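Local coordinates for hypothetical protein (Staphylococcus aureus subsp. aureus, PDB 2ETS) that is of unknown function but adopts a four-helical bundle fold as a member of the DUF1798 family of bacterial proteins, at residues S19-Y22 and E23-M27; M27-N30 and F31-K35; Q45-K48 and P49-H53; Y73-S76 and R77-E80; D113-N116 and I117-V121. All coordinates share one frame; numbering follows the deposited sequence.

Contact 1: S19-Y22 and E23-M27; sequences SLIY and EVNNM
Glu23 and Tyr22, neighbours across the join of two turns of helix 12-37, lay their side chains against each other, while the backbone carries the regular i to i+4 ladder. Four hydrogen bonds make up that ladder, from Glu23 N to Ser19 O, Val24 N to Leu20 O, Asn25 N to Ile21 O and Asn26 N to Tyr22 O. The shortest joins Val24 N to Leu20 O at 2.8 Å, with an N-H...O angle of 163°.

Among the polar side chains, Glu23 folds back at its second torsion (chi2 -67°), so that its carboxylate crosses the Tyr22 ring with the planes 72° apart. OE2 comes to the ring edge, in plane, 3.9 Å from Tyr22 CE2. The acid's stronger partners come from helix 43-63: OE2 is hydrogen-bonded to His53 NE2 and OE1 to Tyr50 OH.

Aliphatic side chains line the other flank. Val24 sets CG2 3.2 Å from Leu20 O, and its branched side chain suits the inner face, where it meets Leu107 and Val110. Ile21 runs alongside Asn25, with CG2 3.9 Å from Asn25 ND2, and packs on Leu114.

A buried carboxylate held at both oxygens probably has little freedom to rotate; through these two bonds Glu23 gives the largely apolar inner face a polar tie to the next helix.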
loop_
_atom_site.group_PDB
_atom_site.type_symbol
_atom_site.label_atom_id
_atom_site.label_comp_id
_atom_site.label_asym_id
_atom_site.label_seq_id
_atom_site.Cartn_x
_atom_site.Cartn_y
_atom_site.Cartn_z
ATOM N N SER A 19 -5.173 3.318 -7.633
ATOM C CA SER A 19 -3.959 4.032 -7.333
ATOM C C SER A 19 -3.071 3.303 -6.333
ATOM O O SER A 19 -1.866 3.264 -6.506
ATOM C CB SER A 19 -4.271 5.418 -6.806
ATOM O OG SER A 19 -3.082 6.173 -6.821
ATOM N N LEU A 20 -3.648 2.750 -5.272
ATOM C CA LEU A 20 -2.856 2.008 -4.302
ATOM C C LEU A 20 -2.342 0.695 -4.914
ATOM O O LEU A 20 -1.229 0.268 -4.650
ATOM C CB LEU A 20 -3.675 1.702 -3.044
ATOM C CG LEU A 20 -4.045 2.871 -2.138
ATOM C CD1 LEU A 20 -5.023 2.397 -1.078
ATOM C CD2 LEU A 20 -2.809 3.426 -1.488
ATOM N N ILE A 21 -3.170 0.035 -5.701
ATOM C CA ILE A 21 -2.745 -1.172 -6.392
ATOM C C ILE A 21 -1.487 -0.926 -7.221
ATOM O O ILE A 21 -0.458 -1.632 -7.050
ATOM C CB ILE A 21 -3.890 -1.767 -7.237
ATOM C CG1 ILE A 21 -4.925 -2.382 -6.255
ATOM C CG2 ILE A 21 -3.366 -2.861 -8.182
ATOM C CD1 ILE A 21 -6.207 -2.890 -6.910
ATOM N N TYR A 22 -1.550 0.084 -8.077
ATOM C CA TYR A 22 -0.377 0.506 -8.860
ATOM C C TYR A 22 0.814 0.749 -7.929
ATOM O O TYR A 22 1.918 0.249 -8.182
ATOM C CB TYR A 22 -0.669 1.760 -9.707
ATOM C CG TYR A 22 0.593 2.498 -10.187
ATOM C CD1 TYR A 22 1.258 2.161 -11.396
ATOM C CD2 TYR A 22 1.110 3.534 -9.446
ATOM C CE1 TYR A 22 2.417 2.857 -11.810
ATOM C CE2 TYR A 22 2.238 4.234 -9.856
ATOM C CZ TYR A 22 2.899 3.887 -11.001
ATOM O OH TYR A 22 4.018 4.645 -11.284
ATOM N N GLU A 23 0.584 1.520 -6.849
ATOM C CA GLU A 23 1.682 1.875 -5.955
ATOM C C GLU A 23 2.329 0.663 -5.226
ATOM O O GLU A 23 3.555 0.587 -5.080
ATOM C CB GLU A 23 1.221 2.936 -4.975
ATOM C CG GLU A 23 1.108 4.329 -5.608
ATOM C CD GLU A 23 2.450 4.917 -6.032
ATOM O OE1 GLU A 23 3.483 4.207 -5.909
ATOM O OE2 GLU A 23 2.470 6.095 -6.479
ATOM N N VAL A 24 1.500 -0.289 -4.795
ATOM C CA VAL A 24 1.998 -1.507 -4.155
ATOM C C VAL A 24 2.861 -2.338 -5.167
ATOM O O VAL A 24 3.891 -2.927 -4.805
ATOM C CB VAL A 24 0.821 -2.298 -3.569
ATOM C CG1 VAL A 24 1.246 -3.662 -3.079
ATOM C CG2 VAL A 24 0.172 -1.503 -2.408
ATOM N N ASN A 25 2.450 -2.381 -6.425
ATOM C CA ASN A 25 3.308 -2.948 -7.475
ATOM C C ASN A 25 4.637 -2.226 -7.650
ATOM O O ASN A 25 5.681 -2.817 -7.792
ATOM C CB ASN A 25 2.571 -2.959 -8.793
ATOM C CG ASN A 25 1.480 -3.981 -8.818
ATOM O OD1 ASN A 25 1.675 -5.116 -8.373
ATOM N ND2 ASN A 25 0.313 -3.595 -9.331
ATOM N N ASN A 26 4.595 -0.928 -7.598
ATOM C CA ASN A 26 5.789 -0.144 -7.638
ATOM C C ASN A 26 6.699 -0.462 -6.471
ATOM O O ASN A 26 7.904 -0.494 -6.622
ATOM C CB ASN A 26 5.394 1.331 -7.562
ATOM C CG ASN A 26 6.381 2.206 -8.200
ATOM O OD1 ASN A 26 6.846 1.917 -9.293
ATOM N ND2 ASN A 26 6.714 3.311 -7.541
HETATM N N MSE A 27 6.119 -0.629 -5.292
HETATM C CA MSE A 27 6.894 -1.009 -4.101
HETATM C C MSE A 27 7.603 -2.345 -4.306
HETATM O O MSE A 27 8.713 -2.526 -3.846
HETATM C CB MSE A 27 5.996 -1.086 -2.884
HETATM C CG MSE A 27 5.444 0.258 -2.496
HETATM SE SE MSE A 27 4.188 0.059 -1.050
HETATM C CE MSE A 27 3.049 1.548 -1.527
#

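Contact 2: M27-N30 and F31-K35; sequences MQQN and FENVK
The C-terminal half of helix 12-37, one of the long helices of the four-helical bundle, carries this contact through successive i to i+4 turns. Phe31 N bonds to the carbonyl O of Met27, a selenomethionine, Glu32 N to Gln28 O, Asn33 N to Gln29 O and Val34 N to Asn30 O. The third is the most bent, with an N-H...O angle of 141°.

The polar amides of Gln29 and Asn33 suit the solvent-facing side. Gln29 bends at its second torsion (chi2 -40°) and reaches forward along the helix, bringing NE2 to 4.1 Å from Glu32 CB. Glu32, folded at chi2 (-57°), brings CG 3.4 Å from Gln28 O, while its carboxylate forms a salt bridge with Arg100. Aromatic Phe31 suits the inward side: its ring stacks with Phe103 of helix 100-120, and Lys35 CG covers one face, 3.7 Å above the plane and offset toward the rim.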
loop_
_atom_site.group_PDB
_atom_site.type_symbol
_atom_site.label_atom_id
_atom_site.label_comp_id
_atom_site.label_asym_id
_atom_site.label_seq_id
_atom_site.Cartn_x
_atom_site.Cartn_y
_atom_site.Cartn_z
HETATM N N MSE A 27 6.119 -0.629 -5.292
HETATM C CA MSE A 27 6.894 -1.009 -4.101
HETATM C C MSE A 27 7.603 -2.345 -4.306
HETATM O O MSE A 27 8.713 -2.526 -3.846
HETATM C CB MSE A 27 5.996 -1.086 -2.884
HETATM C CG MSE A 27 5.444 0.258 -2.496
HETATM SE SE MSE A 27 4.188 0.059 -1.050
HETATM C CE MSE A 27 3.049 1.548 -1.527
ATOM N N GLN A 28 6.972 -3.281 -5.006
ATOM C CA GLN A 28 7.617 -4.551 -5.277
ATOM C C GLN A 28 8.856 -4.341 -6.173
ATOM O O GLN A 28 9.911 -4.928 -5.940
ATOM C CB GLN A 28 6.647 -5.537 -5.920
ATOM C CG GLN A 28 7.220 -6.964 -6.019
ATOM C CD GLN A 28 6.177 -7.994 -6.482
ATOM O OE1 GLN A 28 5.025 -7.655 -6.779
ATOM N NE2 GLN A 28 6.592 -9.259 -6.558
ATOM N N GLN A 29 8.748 -3.469 -7.150
ATOM C CA GLN A 29 9.876 -3.214 -8.052
ATOM C C GLN A 29 11.014 -2.512 -7.319
ATOM O O GLN A 29 12.160 -2.830 -7.544
ATOM C CB GLN A 29 9.451 -2.433 -9.296
ATOM C CG GLN A 29 9.609 -3.199 -10.641
ATOM C CD GLN A 29 10.909 -4.061 -10.739
ATOM O OE1 GLN A 29 12.038 -3.540 -10.717
ATOM N NE2 GLN A 29 10.734 -5.383 -10.843
ATOM N N ASN A 30 10.679 -1.606 -6.398
ATOM C CA ASN A 30 11.675 -0.904 -5.603
ATOM C C ASN A 30 12.460 -1.880 -4.717
ATOM O O ASN A 30 13.685 -1.812 -4.584
ATOM C CB ASN A 30 10.983 0.157 -4.744
ATOM C CG ASN A 30 10.742 1.459 -5.511
ATOM O OD1 ASN A 30 11.680 2.141 -5.855
ATOM N ND2 ASN A 30 9.486 1.779 -5.800
ATOM N N PHE A 31 11.738 -2.800 -4.119
ATOM C CA PHE A 31 12.345 -3.790 -3.264
ATOM C C PHE A 31 13.306 -4.638 -4.106
ATOM O O PHE A 31 14.428 -4.912 -3.689
ATOM C CB PHE A 31 11.254 -4.637 -2.609
ATOM C CG PHE A 31 11.776 -5.828 -1.861
ATOM C CD1 PHE A 31 12.388 -5.668 -0.621
ATOM C CD2 PHE A 31 11.654 -7.105 -2.390
ATOM C CE1 PHE A 31 12.854 -6.756 0.089
ATOM C CE2 PHE A 31 12.125 -8.208 -1.675
ATOM C CZ PHE A 31 12.723 -8.029 -0.421
ATOM N N GLU A 32 12.866 -5.042 -5.290
ATOM C CA GLU A 32 13.725 -5.793 -6.212
ATOM C C GLU A 32 14.963 -5.021 -6.602
ATOM O O GLU A 32 16.019 -5.616 -6.788
ATOM C CB GLU A 32 12.976 -6.213 -7.482
ATOM C CG GLU A 32 11.973 -7.327 -7.267
ATOM C CD GLU A 32 12.563 -8.608 -6.666
ATOM O OE1 GLU A 32 13.728 -8.979 -6.955
ATOM O OE2 GLU A 32 11.822 -9.268 -5.919
ATOM N N ASN A 33 14.826 -3.707 -6.737
ATOM C CA ASN A 33 15.968 -2.894 -7.113
ATOM C C ASN A 33 16.982 -2.783 -5.974
ATOM O O ASN A 33 18.157 -3.011 -6.218
ATOM C CB ASN A 33 15.524 -1.527 -7.645
ATOM C CG ASN A 33 14.902 -1.611 -9.052
ATOM O OD1 ASN A 33 14.500 -0.596 -9.612
ATOM N ND2 ASN A 33 14.830 -2.812 -9.615
ATOM N N VAL A 34 16.532 -2.499 -4.739
ATOM C CA VAL A 34 17.491 -2.394 -3.612
ATOM C C VAL A 34 18.174 -3.739 -3.331
ATOM O O VAL A 34 19.317 -3.785 -2.886
ATOM C CB VAL A 34 16.881 -1.771 -2.273
ATOM C CG1 VAL A 34 16.225 -0.438 -2.568
ATOM C CG2 VAL A 34 15.899 -2.702 -1.574
ATOM N N LYS A 35 17.466 -4.822 -3.611
ATOM C CA LYS A 35 17.960 -6.167 -3.360
ATOM C C LYS A 35 19.024 -6.581 -4.387
ATOM O O LYS A 35 20.036 -7.181 -3.996
ATOM C CB LYS A 35 16.805 -7.178 -3.370
ATOM C CG LYS A 35 15.949 -7.236 -2.086
ATOM C CD LYS A 35 16.826 -7.524 -0.848
ATOM C CE LYS A 35 16.223 -8.422 0.133
ATOM N NZ LYS A 35 16.956 -8.340 1.439
#

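Contact 3: Q45-K48 and P49-H53; sequences QTVK and PYTEH
Lys48 and Glu52 slant across each other on the outer side of helix 43-63, one turn apart. Lys48 runs extended from its backbone, with CG anti to the backbone N (chi1 -164°), and turns only at chi4, which brings CE and NZ alongside the glutamate. Glu52 is straight beyond CG, so OE2 lies 3.4 Å from both CE and NZ of Lys48; the salt bridge is weak as a hydrogen bond, a loose pairing of two exposed side chains.

Next along the chain, Pro49 fits as a knob among Gln45, Thr46, Val47 and Lys48, its CG 3.7 Å from Gln45 O. A proline nitrogen has no hydrogen to give, and the helix is kinked here, just after a wider pi-type turn at 45-47. Thr51 turns back on the turn before: its OG1 is 2.9 Å from Lys48 O and 3.1 Å from Val47 O, one hydroxyl proton within range of two carbonyls. Its CG2 meets Val47 CG1 at 4.1 Å.

Inward, Tyr50 packs on Asn26 and Met27 of helix 12-37, and its ring meets that of His94. Thr51 packs on Ser90 and Val91 of helix 76-92, so this turn touches two neighbouring helices.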
loop_
_atom_site.group_PDB
_atom_site.type_symbol
_atom_site.label_atom_id
_atom_site.label_comp_id
_atom_site.label_asym_id
_atom_site.label_seq_id
_atom_site.Cartn_x
_atom_site.Cartn_y
_atom_site.Cartn_z
ATOM N N GLN A 45 16.103 12.107 -0.308
ATOM C CA GLN A 45 15.827 12.291 -1.723
ATOM C C GLN A 45 14.812 11.327 -2.283
ATOM O O GLN A 45 14.163 11.658 -3.269
ATOM C CB GLN A 45 17.117 12.167 -2.536
ATOM C CG GLN A 45 18.124 13.284 -2.260
ATOM C CD GLN A 45 17.543 14.659 -2.540
ATOM O OE1 GLN A 45 17.444 15.077 -3.693
ATOM N NE2 GLN A 45 17.141 15.362 -1.482
ATOM N N THR A 46 14.670 10.146 -1.670
ATOM C CA THR A 46 13.821 9.080 -2.214
ATOM C C THR A 46 12.756 8.564 -1.229
ATOM O O THR A 46 11.583 8.536 -1.556
ATOM C CB THR A 46 14.659 7.858 -2.667
ATOM O OG1 THR A 46 15.739 8.270 -3.524
ATOM C CG2 THR A 46 13.761 6.819 -3.392
ATOM N N VAL A 47 13.165 8.136 -0.042
ATOM C CA VAL A 47 12.234 7.488 0.898
ATOM C C VAL A 47 11.184 8.443 1.479
ATOM O O VAL A 47 9.994 8.125 1.472
ATOM C CB VAL A 47 12.971 6.779 2.065
ATOM C CG1 VAL A 47 11.975 6.022 2.942
ATOM C CG2 VAL A 47 14.026 5.830 1.509
ATOM N N LYS A 48 11.625 9.574 2.002
ATOM C CA LYS A 48 10.714 10.538 2.600
ATOM C C LYS A 48 9.658 11.022 1.591
ATOM O O LYS A 48 8.457 10.896 1.849
ATOM C CB LYS A 48 11.489 11.732 3.202
ATOM C CG LYS A 48 10.677 12.584 4.177
ATOM C CD LYS A 48 11.494 13.768 4.714
ATOM C CE LYS A 48 10.610 14.791 5.507
ATOM N NZ LYS A 48 10.327 16.083 4.757
ATOM N N PRO A 49 10.090 11.534 0.426
ATOM C CA PRO A 49 9.089 11.961 -0.542
ATOM C C PRO A 49 8.113 10.864 -0.973
ATOM O O PRO A 49 6.924 11.119 -1.149
ATOM C CB PRO A 49 9.934 12.422 -1.747
ATOM C CG PRO A 49 11.295 12.662 -1.221
ATOM C CD PRO A 49 11.461 11.684 -0.099
ATOM N N TYR A 50 8.607 9.642 -1.104
ATOM C CA TYR A 50 7.778 8.545 -1.535
ATOM C C TYR A 50 6.715 8.187 -0.504
ATOM O O TYR A 50 5.526 8.050 -0.828
ATOM C CB TYR A 50 8.623 7.304 -1.822
ATOM C CG TYR A 50 7.771 6.193 -2.352
ATOM C CD1 TYR A 50 7.245 6.253 -3.654
ATOM C CD2 TYR A 50 7.413 5.127 -1.544
ATOM C CE1 TYR A 50 6.442 5.222 -4.148
ATOM C CE2 TYR A 50 6.584 4.116 -2.008
ATOM C CZ TYR A 50 6.130 4.157 -3.321
ATOM O OH TYR A 50 5.313 3.165 -3.778
ATOM N N THR A 51 7.155 8.030 0.735
ATOM C CA THR A 51 6.241 7.681 1.852
ATOM C C THR A 51 5.246 8.801 2.108
ATOM O O THR A 51 4.096 8.549 2.400
ATOM C CB THR A 51 6.999 7.412 3.142
ATOM O OG1 THR A 51 7.747 8.585 3.491
ATOM C CG2 THR A 51 7.909 6.212 2.982
ATOM N N GLU A 52 5.679 10.038 1.978
ATOM C CA GLU A 52 4.740 11.159 2.065
ATOM C C GLU A 52 3.692 11.158 0.943
ATOM O O GLU A 52 2.542 11.505 1.175
ATOM C CB GLU A 52 5.504 12.472 2.079
ATOM C CG GLU A 52 6.267 12.681 3.377
ATOM C CD GLU A 52 6.935 14.047 3.446
ATOM O OE1 GLU A 52 6.969 14.763 2.409
ATOM O OE2 GLU A 52 7.425 14.391 4.543
ATOM N N HIS A 53 4.073 10.752 -0.264
ATOM C CA HIS A 53 3.110 10.657 -1.369
ATOM C C HIS A 53 2.113 9.526 -1.077
ATOM O O HIS A 53 0.913 9.652 -1.327
ATOM C CB HIS A 53 3.840 10.455 -2.702
ATOM C CG HIS A 53 3.036 9.765 -3.762
ATOM N ND1 HIS A 53 2.072 10.405 -4.518
ATOM C CD2 HIS A 53 3.116 8.500 -4.247
ATOM C CE1 HIS A 53 1.559 9.549 -5.386
ATOM N NE2 HIS A 53 2.175 8.383 -5.245
#

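Contact 4: Y73-S76 and R77-E80; sequences YMNS and RKFE
The flat amide of Asn75 crosses the side chain of Lys78 obliquely, with ND2 3.8 Å from Lys78 CG, while the ring of Phe79 has Glu80 OE2 at its edge, in plane. Asn75 is the N-cap of helix 76-92. Its CG sits between the backbone N and the carbonyl carbon (chi1 64°), which swings OD1 over the first turn to accept from Lys78 N at 2.8 Å. That bond is almost straight, with an N-H...O angle of 178°, although the donor is tilted 23° from the amide's carbonyl plane. A short amide side chain suits this place because it can satisfy an N-H that has no preceding turn to bond to.

The ladder then begins, from Phe79 N to Asn75 O and Glu80 N to Ser76 O. A water adds a bridge, donating to Ser76 O at 3.0 Å and to Glu80 OE2 at 2.6 Å. Met74, a selenomethionine, curls at chi2 and chi3 toward the first turn, so that SE lies 4.1 Å from Lys78 CB and 4.4 Å from Phe79 CB.

Around this helix start, Met74 packs on Ile117 of helix 100-120, and Lys78 NZ forms a salt bridge with Asp113 there. Phe79 packs on Arg65 and Ile68 of helix 65-68, while Ser76 OG is hydrogen-bonded to Arg65.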
loop_
_atom_site.group_PDB
_atom_site.type_symbol
_atom_site.label_atom_id
_atom_site.label_comp_id
_atom_site.label_asym_id
_atom_site.label_seq_id
_atom_site.Cartn_x
_atom_site.Cartn_y
_atom_site.Cartn_z
ATOM N N TYR A 73 -15.698 -8.857 2.998
ATOM C CA TYR A 73 -14.296 -9.151 3.404
ATOM C C TYR A 73 -13.629 -8.047 4.217
ATOM O O TYR A 73 -12.462 -8.174 4.556
ATOM C CB TYR A 73 -13.394 -9.471 2.189
ATOM C CG TYR A 73 -13.729 -10.753 1.460
ATOM C CD1 TYR A 73 -13.393 -11.988 2.014
ATOM C CD2 TYR A 73 -14.360 -10.739 0.236
ATOM C CE1 TYR A 73 -13.705 -13.171 1.355
ATOM C CE2 TYR A 73 -14.668 -11.921 -0.423
ATOM C CZ TYR A 73 -14.325 -13.124 0.156
ATOM O OH TYR A 73 -14.618 -14.308 -0.456
HETATM N N MSE A 74 -14.333 -6.956 4.518
HETATM C CA MSE A 74 -13.716 -5.833 5.215
HETATM C C MSE A 74 -14.397 -5.583 6.539
HETATM O O MSE A 74 -15.535 -5.929 6.725
HETATM C CB MSE A 74 -13.767 -4.566 4.362
HETATM C CG MSE A 74 -12.557 -4.355 3.490
HETATM SE SE MSE A 74 -10.921 -4.035 4.502
HETATM C CE MSE A 74 -9.897 -5.410 3.728
ATOM N N ASN A 75 -13.660 -5.002 7.471
ATOM C CA ASN A 75 -14.203 -4.537 8.732
ATOM C C ASN A 75 -13.242 -3.468 9.244
ATOM O O ASN A 75 -12.246 -3.210 8.598
ATOM C CB ASN A 75 -14.391 -5.690 9.725
ATOM C CG ASN A 75 -13.095 -6.348 10.134
ATOM O OD1 ASN A 75 -12.099 -5.681 10.399
ATOM N ND2 ASN A 75 -13.111 -7.672 10.222
ATOM N N SER A 76 -13.542 -2.856 10.387
ATOM C CA SER A 76 -12.769 -1.710 10.900
ATOM C C SER A 76 -11.311 -2.081 11.198
ATOM O O SER A 76 -10.388 -1.369 10.771
ATOM C CB SER A 76 -13.443 -1.147 12.174
ATOM O OG SER A 76 -12.640 -0.124 12.739
ATOM N N ARG A 77 -11.117 -3.202 11.909
ATOM C CA ARG A 77 -9.777 -3.716 12.212
ATOM C C ARG A 77 -8.950 -4.006 10.942
ATOM O O ARG A 77 -7.830 -3.534 10.817
ATOM C CB ARG A 77 -9.849 -4.979 13.049
ATOM C CG ARG A 77 -8.503 -5.299 13.736
ATOM C CD ARG A 77 -8.612 -6.489 14.673
ATOM N NE ARG A 77 -8.735 -7.650 13.836
ATOM C CZ ARG A 77 -7.732 -8.406 13.404
ATOM N NH1 ARG A 77 -6.469 -8.227 13.790
ATOM N NH2 ARG A 77 -8.018 -9.394 12.585
ATOM N N LYS A 78 -9.522 -4.763 10.008
ATOM C CA LYS A 78 -8.863 -5.119 8.753
ATOM C C LYS A 78 -8.494 -3.869 7.947
ATOM O O LYS A 78 -7.451 -3.818 7.328
ATOM C CB LYS A 78 -9.766 -6.035 7.906
ATOM C CG LYS A 78 -9.854 -7.520 8.365
ATOM C CD LYS A 78 -8.681 -8.399 7.869
ATOM C CE LYS A 78 -8.728 -8.591 6.304
ATOM N NZ LYS A 78 -7.423 -9.078 5.731
ATOM N N PHE A 79 -9.342 -2.848 7.973
ATOM C CA PHE A 79 -9.031 -1.598 7.301
ATOM C C PHE A 79 -7.804 -0.908 7.926
ATOM O O PHE A 79 -6.939 -0.392 7.205
ATOM C CB PHE A 79 -10.253 -0.687 7.317
ATOM C CG PHE A 79 -10.065 0.631 6.611
ATOM C CD1 PHE A 79 -10.247 0.731 5.231
ATOM C CD2 PHE A 79 -9.791 1.791 7.336
ATOM C CE1 PHE A 79 -10.127 1.970 4.572
ATOM C CE2 PHE A 79 -9.653 3.043 6.681
ATOM C CZ PHE A 79 -9.829 3.126 5.293
ATOM N N GLU A 80 -7.706 -0.919 9.246
ATOM C CA GLU A 80 -6.542 -0.322 9.923
ATOM C C GLU A 80 -5.247 -1.098 9.670
ATOM O O GLU A 80 -4.179 -0.507 9.482
ATOM C CB GLU A 80 -6.767 -0.171 11.424
ATOM C CG GLU A 80 -7.942 0.765 11.822
ATOM C CD GLU A 80 -7.782 2.216 11.307
ATOM O OE1 GLU A 80 -6.656 2.755 11.331
ATOM O OE2 GLU A 80 -8.791 2.812 10.864
HETATM O O HOH W 1 -11.070 1.587 10.655
#

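Contact 5: D113-N116 and I117-V121; sequences DLQN and ILDGV
Ile117 leans back over the preceding turn of helix 100-120. Its CB lies 3.6 Å from both Asp113 O and Leu114 O. With CG1 anti to the carbonyl carbon (chi1 -71°), that branch runs back along the helix and comes to 3.3 Å from Asp113 O. The chain stays extended at chi2 (173°), and CD1 at its tip is still 3.8 Å from Asp113 O. Beyond the turn, the residue packs on Val17, Ile68 and Leu82; a branched aliphatic chain suits a place where several apolar groups converge.

The same carbonyl of Asp113 accepts from Ile117 N, and the ladder continues from Leu118 N to Leu114 O, Asp119 N to Gln115 O and Gly120 N to Asn116 O. Val121 is the first residue to leave helical geometry.

On the outer side, Asp119 folds over the turn before it, so that OD1 stands 2.9 Å from Gln115 O, two acceptors with no hydrogen between them. The Gln115 amide is turned steeply against the carboxylate, their planes 68° apart and NE2 4.1 Å from Asp119 OD1.

Near the helix end, where carbonyls point along the chain, a carboxylate so close to another oxygen is probably unfavourable electrostatically.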
loop_
_atom_site.group_PDB
_atom_site.type_symbol
_atom_site.label_atom_id
_atom_site.label_comp_id
_atom_site.label_asym_id
_atom_site.label_seq_id
_atom_site.Cartn_x
_atom_site.Cartn_y
_atom_site.Cartn_z
ATOM N N ASP A 113 -6.278 -7.898 -0.089
ATOM C CA ASP A 113 -7.264 -6.956 0.430
ATOM C C ASP A 113 -7.715 -5.898 -0.576
ATOM O O ASP A 113 -8.898 -5.564 -0.681
ATOM C CB ASP A 113 -6.667 -6.247 1.622
ATOM C CG ASP A 113 -6.586 -7.142 2.859
ATOM O OD1 ASP A 113 -7.255 -8.212 2.894
ATOM O OD2 ASP A 113 -5.860 -6.744 3.799
ATOM N N LEU A 114 -6.744 -5.323 -1.268
ATOM C CA LEU A 114 -7.019 -4.292 -2.263
ATOM C C LEU A 114 -7.951 -4.782 -3.366
ATOM O O LEU A 114 -8.841 -4.052 -3.805
ATOM C CB LEU A 114 -5.705 -3.790 -2.866
ATOM C CG LEU A 114 -4.879 -2.888 -1.936
ATOM C CD1 LEU A 114 -3.594 -2.520 -2.620
ATOM C CD2 LEU A 114 -5.632 -1.611 -1.543
ATOM N N GLN A 115 -7.756 -6.021 -3.806
ATOM C CA GLN A 115 -8.640 -6.591 -4.813
ATOM C C GLN A 115 -10.069 -6.734 -4.313
ATOM O O GLN A 115 -11.011 -6.506 -5.078
ATOM C CB GLN A 115 -8.143 -7.960 -5.278
ATOM C CG GLN A 115 -7.013 -7.918 -6.238
ATOM C CD GLN A 115 -7.382 -7.197 -7.549
ATOM O OE1 GLN A 115 -6.579 -6.419 -8.067
ATOM N NE2 GLN A 115 -8.609 -7.417 -8.051
ATOM N N ASN A 116 -10.232 -7.146 -3.055
ATOM C CA ASN A 116 -11.546 -7.337 -2.479
ATOM C C ASN A 116 -12.266 -6.008 -2.367
ATOM O O ASN A 116 -13.497 -5.921 -2.517
ATOM C CB ASN A 116 -11.449 -7.985 -1.089
ATOM C CG ASN A 116 -11.152 -9.477 -1.149
ATOM O OD1 ASN A 116 -11.426 -10.146 -2.147
ATOM N ND2 ASN A 116 -10.603 -10.001 -0.076
ATOM N N ILE A 117 -11.492 -4.976 -2.069
ATOM C CA ILE A 117 -12.037 -3.652 -1.912
ATOM C C ILE A 117 -12.452 -3.188 -3.283
ATOM O O ILE A 117 -13.591 -2.756 -3.467
ATOM C CB ILE A 117 -11.020 -2.675 -1.274
ATOM C CG1 ILE A 117 -10.825 -3.035 0.195
ATOM C CG2 ILE A 117 -11.494 -1.242 -1.400
ATOM C CD1 ILE A 117 -9.711 -2.243 0.895
ATOM N N LEU A 118 -11.538 -3.320 -4.245
ATOM C CA LEU A 118 -11.823 -2.933 -5.628
ATOM C C LEU A 118 -13.097 -3.606 -6.083
ATOM O O LEU A 118 -13.962 -2.929 -6.574
ATOM C CB LEU A 118 -10.661 -3.264 -6.580
ATOM C CG LEU A 118 -10.779 -2.731 -8.020
ATOM C CD1 LEU A 118 -10.532 -1.213 -8.088
ATOM C CD2 LEU A 118 -9.830 -3.465 -8.977
ATOM N N ASP A 119 -13.237 -4.920 -5.885
ATOM C CA ASP A 119 -14.515 -5.603 -6.212
ATOM C C ASP A 119 -15.696 -4.958 -5.500
ATOM O O ASP A 119 -16.722 -4.732 -6.105
ATOM C CB ASP A 119 -14.538 -7.091 -5.823
ATOM C CG ASP A 119 -13.435 -7.894 -6.454
ATOM O OD1 ASP A 119 -12.667 -7.334 -7.270
ATOM O OD2 ASP A 119 -13.324 -9.096 -6.097
ATOM N N GLY A 120 -15.545 -4.699 -4.202
ATOM C CA GLY A 120 -16.615 -4.128 -3.393
ATOM C C GLY A 120 -17.069 -2.724 -3.788
ATOM O O GLY A 120 -18.206 -2.364 -3.551
ATOM N N VAL A 121 -16.175 -1.921 -4.358
ATOM C CA VAL A 121 -16.466 -0.520 -4.675
ATOM C C VAL A 121 -16.614 -0.395 -6.177
ATOM O O VAL A 121 -15.916 0.373 -6.819
ATOM C CB VAL A 121 -15.358 0.454 -4.145
ATOM C CG1 VAL A 121 -15.119 0.254 -2.639
ATOM C CG2 VAL A 121 -14.041 0.300 -4.903
#

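How the contacts relate
Each contact is local, joining consecutive turns or a helix start, so none closes a long loop, and none nests or crosses. Contacts 1 and 2 overlap at Met27 and run on along helix 12-37; the others follow in series. Contact 3, on helix 43-63, returns to that first helix, touching contact 1 through polar groups and contact 2 at Met27. Contact 4 starts helix 76-92 at the other end of the bundle, about 26 Å from contact 3 between centres. Contact 5, near the end of helix 100-120, touches contact 4 on one side and contact 1 on another. Contact 1, nearest the chain's centre, therefore meets both helix 43-63 and helix 100-120.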